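Putative endo-1,4-beta-xylanase (Bacteroides thetaiotaomicron VPI-5482, PDB 5MSX) probably hydrolyses O-glycosidic bonds in plant pectin as a family 43 glycoside hydrolase, perhaps acting as an arabinofuranosidase. Local coordinates at residues F168-R172 / Y198-F204. Sequence-based numbering, arbitrary orientation.
Sequences FWGRR and YSEGPIF
The rings of F168 and F204 lie in an offset stack, centroids 4.3 Å apart and planes 18° from parallel, with the outer end of the F168 ring over one face of F204 and F204 CB over one face of F168. This pair joins two four-stranded antiparallel sheets of the five-bladed beta-propeller of family 43: F168 belongs to strand 165-169, F204 to the first strand of the next sheet. With CG anti to the backbone N (chi1 -173°), the F204 ring is carried over the face of F168, the two side chains crossing at a slant, and F158 meets it edge-to-face. Replacing F204 by alanine would remove the stacked face and is likely to open a gap between the two sheets and free the F168 ring to shift.

Further along, the P202 ring abuts the backbone of W169, its CG 3.7 Å from W169 O. The guanidinium of R172 carries S199 CB over one face, 3.5 Å from NH1; its NE and NH2 bond T193 OG1 and E197 O, which helps hold the plane that S199 packs against. R171 and Y198 cross at about a right angle, CG of R171 3.8 Å from Y198 CE1 and NE at the edge of the tyrosine ring, with the guanidinium and ring planes 63° apart. Where the two loops draw together, R171 N donates to S199 O (2.8 Å), coming from above the carbonyl plane. The 198-202 loop carries E200, the predicted proton donor, close to D154, the residue predicted to tune it and orient the substrate; Y198 OH donates to E200 OE1 from above the carboxylate plane, and D154 OD2 accepts from G201 N. The buried S199 OG, also bonded to T216 O, meets a water at 2.7 Å that accepts from R172 N and so bridges the two segments.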
ATOM      1  N   PHE C 168      -6.115 -16.729  -5.521  1.00 16.83           N
ATOM      2  CA  PHE C 168      -6.615 -18.046  -5.895  1.00 16.03           C
ATOM      3  C   PHE C 168      -5.800 -18.564  -7.080  1.00 15.39           C
ATOM      4  O   PHE C 168      -5.495 -17.814  -7.976  1.00 14.56           O
ATOM      5  CB  PHE C 168      -8.076 -17.930  -6.351  1.00 16.19           C
ATOM      6  CG  PHE C 168      -9.038 -17.604  -5.259  1.00 15.46           C
ATOM      7  CD1 PHE C 168      -9.307 -16.286  -4.927  1.00 15.06           C
ATOM      8  CD2 PHE C 168      -9.685 -18.617  -4.564  1.00 15.25           C
ATOM      9  CE1 PHE C 168     -10.206 -15.979  -3.916  1.00 14.68           C
ATOM     10  CE2 PHE C 168     -10.596 -18.322  -3.539  1.00 14.44           C
ATOM     11  CZ  PHE C 168     -10.854 -17.001  -3.228  1.00 14.78           C
ATOM     12  N   TRP C 169      -5.434 -19.830  -7.091  1.00 15.26           N
ATOM     13  CA  TRP C 169      -4.731 -20.361  -8.255  1.00 16.37           C
ATOM     14  C   TRP C 169      -5.142 -21.795  -8.558  1.00 15.59           C
ATOM     15  O   TRP C 169      -6.032 -22.307  -7.926  1.00 16.12           O
ATOM     16  CB  TRP C 169      -3.195 -20.125  -8.177  1.00 17.49           C
ATOM     17  CG  TRP C 169      -2.397 -20.880  -7.156  1.00 19.09           C
ATOM     18  CD1 TRP C 169      -1.625 -22.020  -7.380  1.00 21.19           C
ATOM     19  CD2 TRP C 169      -2.198 -20.526  -5.773  1.00 20.05           C
ATOM     20  NE1 TRP C 169      -0.992 -22.393  -6.206  1.00 22.66           N
ATOM     21  CE2 TRP C 169      -1.319 -21.496  -5.212  1.00 21.41           C
ATOM     22  CE3 TRP C 169      -2.705 -19.517  -4.947  1.00 20.28           C
ATOM     23  CZ2 TRP C 169      -0.940 -21.476  -3.857  1.00 21.12           C
ATOM     24  CZ3 TRP C 169      -2.324 -19.491  -3.598  1.00 21.29           C
ATOM     25  CH2 TRP C 169      -1.441 -20.471  -3.068  1.00 22.27           C
ATOM     26  N   GLY C 170      -4.552 -22.402  -9.579  1.00 16.44           N
ATOM     27  CA  GLY C 170      -5.002 -23.719 -10.047  1.00 16.18           C
ATOM     28  C   GLY C 170      -4.882 -24.800  -8.997  1.00 17.12           C
ATOM     29  O   GLY C 170      -4.159 -24.645  -7.987  1.00 17.22           O
ATOM     30  N   ARG C 171      -5.656 -25.862  -9.211  1.00 16.75           N
ATOM     31  CA  ARG C 171      -5.796 -27.004  -8.296  1.00 17.52           C
ATOM     32  C   ARG C 171      -6.400 -26.628  -6.942  1.00 18.73           C
ATOM     33  O   ARG C 171      -6.119 -27.240  -5.888  1.00 18.31           O
ATOM     34  CB  ARG C 171      -4.476 -27.788  -8.189  1.00 17.69           C
ATOM     35  CG  ARG C 171      -3.855 -28.096  -9.552  1.00 17.26           C
ATOM     36  CD  ARG C 171      -2.859 -29.266  -9.467  1.00 17.91           C
ATOM     37  NE  ARG C 171      -3.557 -30.555  -9.259  1.00 18.15           N
ATOM     38  CZ  ARG C 171      -2.936 -31.745  -9.192  1.00 19.63           C
ATOM     39  NH1 ARG C 171      -1.597 -31.826  -9.284  1.00 19.66           N
ATOM     40  NH2 ARG C 171      -3.647 -32.861  -9.027  1.00 20.32           N
ATOM     41  N   ARG C 172      -7.309 -25.662  -7.006  1.00 18.37           N
ATOM     42  CA  ARG C 172      -8.154 -25.288  -5.889  1.00 18.21           C
ATOM     43  C   ARG C 172      -7.398 -24.622  -4.716  1.00 18.59           C
ATOM     44  O   ARG C 172      -7.844 -24.658  -3.575  1.00 19.16           O
ATOM     45  CB  ARG C 172      -9.007 -26.481  -5.430  1.00 18.34           C
ATOM     46  CG  ARG C 172      -9.799 -27.200  -6.531  1.00 17.42           C
ATOM     47  CD  ARG C 172     -10.499 -28.418  -5.941  1.00 17.91           C
ATOM     48  NE  ARG C 172     -11.361 -29.114  -6.892  1.00 18.41           N
ATOM     49  CZ  ARG C 172     -10.931 -29.865  -7.913  1.00 19.48           C
ATOM     50  NH1 ARG C 172      -9.628 -30.030  -8.166  1.00 19.51           N
ATOM     51  NH2 ARG C 172     -11.829 -30.445  -8.728  1.00 20.00           N
ATOM     52  N   TYR C 198      -8.636 -32.839 -11.927  1.00 21.41           N
ATOM     53  CA  TYR C 198      -7.762 -31.715 -12.204  1.00 21.32           C
ATOM     54  C   TYR C 198      -8.544 -30.430 -12.542  1.00 21.30           C
ATOM     55  O   TYR C 198      -9.405 -30.419 -13.445  1.00 19.16           O
ATOM     56  CB  TYR C 198      -6.813 -32.026 -13.364  1.00 20.93           C
ATOM     57  CG  TYR C 198      -5.970 -30.829 -13.716  1.00 22.74           C
ATOM     58  CD1 TYR C 198      -5.009 -30.358 -12.839  1.00 21.83           C
ATOM     59  CD2 TYR C 198      -6.188 -30.115 -14.904  1.00 24.07           C
ATOM     60  CE1 TYR C 198      -4.257 -29.225 -13.126  1.00 22.49           C
ATOM     61  CE2 TYR C 198      -5.447 -28.980 -15.197  1.00 24.33           C
ATOM     62  CZ  TYR C 198      -4.476 -28.549 -14.315  1.00 23.65           C
ATOM     63  OH  TYR C 198      -3.747 -27.430 -14.626  1.00 23.34           O
ATOM     64  N   SER C 199      -8.185 -29.334 -11.866  1.00 20.81           N
ATOM     65  CA  SER C 199      -8.856 -28.050 -12.048  1.00 19.38           C
ATOM     66  C   SER C 199      -7.897 -26.891 -12.204  1.00 19.81           C
ATOM     67  O   SER C 199      -6.802 -26.843 -11.579  1.00 18.03           O
ATOM     68  CB  SER C 199      -9.763 -27.774 -10.842  1.00 20.76           C
ATOM     69  OG  SER C 199     -10.296 -26.454 -10.911  1.00 20.14           O
ATOM     70  N   GLU C 200      -8.311 -25.933 -13.027  1.00 18.95           N
ATOM     71  CA  GLU C 200      -7.521 -24.712 -13.238  1.00 19.87           C
ATOM     72  C   GLU C 200      -8.449 -23.519 -13.464  1.00 17.42           C
ATOM     73  O   GLU C 200      -9.628 -23.597 -13.152  1.00 16.42           O
ATOM     74  CB  GLU C 200      -6.525 -24.940 -14.383  1.00 21.66           C
ATOM     75  CG  GLU C 200      -7.122 -25.148 -15.764  1.00 25.08           C
ATOM     76  CD  GLU C 200      -6.077 -25.590 -16.820  1.00 28.81           C
ATOM     77  OE1 GLU C 200      -4.872 -25.705 -16.479  1.00 31.47           O
ATOM     78  OE2 GLU C 200      -6.449 -25.811 -18.000  1.00 28.08           O
ATOM     79  N   GLY C 201      -7.917 -22.414 -13.962  1.00 16.19           N
ATOM     80  CA  GLY C 201      -8.741 -21.251 -14.303  1.00 15.75           C
ATOM     81  C   GLY C 201      -9.749 -20.781 -13.259  1.00 15.00           C
ATOM     82  O   GLY C 201     -10.887 -20.488 -13.606  1.00 16.27           O
ATOM     83  N   PRO C 202      -9.335 -20.672 -11.991  1.00 13.62           N
ATOM     84  CA  PRO C 202     -10.313 -20.196 -10.981  1.00 13.85           C
ATOM     85  C   PRO C 202     -10.869 -18.791 -11.289  1.00 12.96           C
ATOM     86  O   PRO C 202     -10.175 -17.956 -11.812  1.00 12.36           O
ATOM     87  CB  PRO C 202      -9.504 -20.186  -9.679  1.00 13.47           C
ATOM     88  CG  PRO C 202      -8.067 -20.174 -10.103  1.00 13.47           C
ATOM     89  CD  PRO C 202      -7.997 -20.904 -11.407  1.00 13.58           C
ATOM     90  N   ILE C 203     -12.135 -18.600 -10.994  1.00 13.33           N
ATOM     91  CA  ILE C 203     -12.809 -17.324 -11.049  1.00 13.78           C
ATOM     92  C   ILE C 203     -13.413 -17.159  -9.689  1.00 14.01           C
ATOM     93  O   ILE C 203     -14.001 -18.099  -9.190  1.00 14.04           O
ATOM     94  CB  ILE C 203     -13.951 -17.328 -12.119  1.00 14.47           C
ATOM     95  CG1 ILE C 203     -13.340 -17.486 -13.529  1.00 14.60           C
ATOM     96  CG2 ILE C 203     -14.882 -16.104 -11.983  1.00 13.78           C
ATOM     97  CD1 ILE C 203     -14.402 -17.769 -14.618  1.00 14.61           C
ATOM     98  N   PHE C 204     -13.246 -15.985  -9.086  1.00 14.32           N
ATOM     99  CA  PHE C 204     -13.826 -15.695  -7.772  1.00 14.92           C
ATOM    100  C   PHE C 204     -14.436 -14.305  -7.775  1.00 15.27           C
ATOM    101  O   PHE C 204     -13.825 -13.328  -8.271  1.00 14.09           O
ATOM    102  CB  PHE C 204     -12.771 -15.790  -6.663  1.00 14.92           C
ATOM    103  CG  PHE C 204     -13.345 -15.677  -5.287  1.00 16.41           C
ATOM    104  CD1 PHE C 204     -13.530 -14.429  -4.700  1.00 17.10           C
ATOM    105  CD2 PHE C 204     -13.724 -16.815  -4.578  1.00 16.11           C
ATOM    106  CE1 PHE C 204     -14.075 -14.313  -3.431  1.00 16.97           C
ATOM    107  CE2 PHE C 204     -14.277 -16.709  -3.322  1.00 17.49           C
ATOM    108  CZ  PHE C 204     -14.448 -15.445  -2.736  1.00 17.44           C
TER
HETATM  109  O   HOH W   1      -6.634 -30.417  -9.105  1.00 17.53           O
HETATM  110  O   HOH W   2      -8.916 -24.559  -9.544  1.00 17.72           O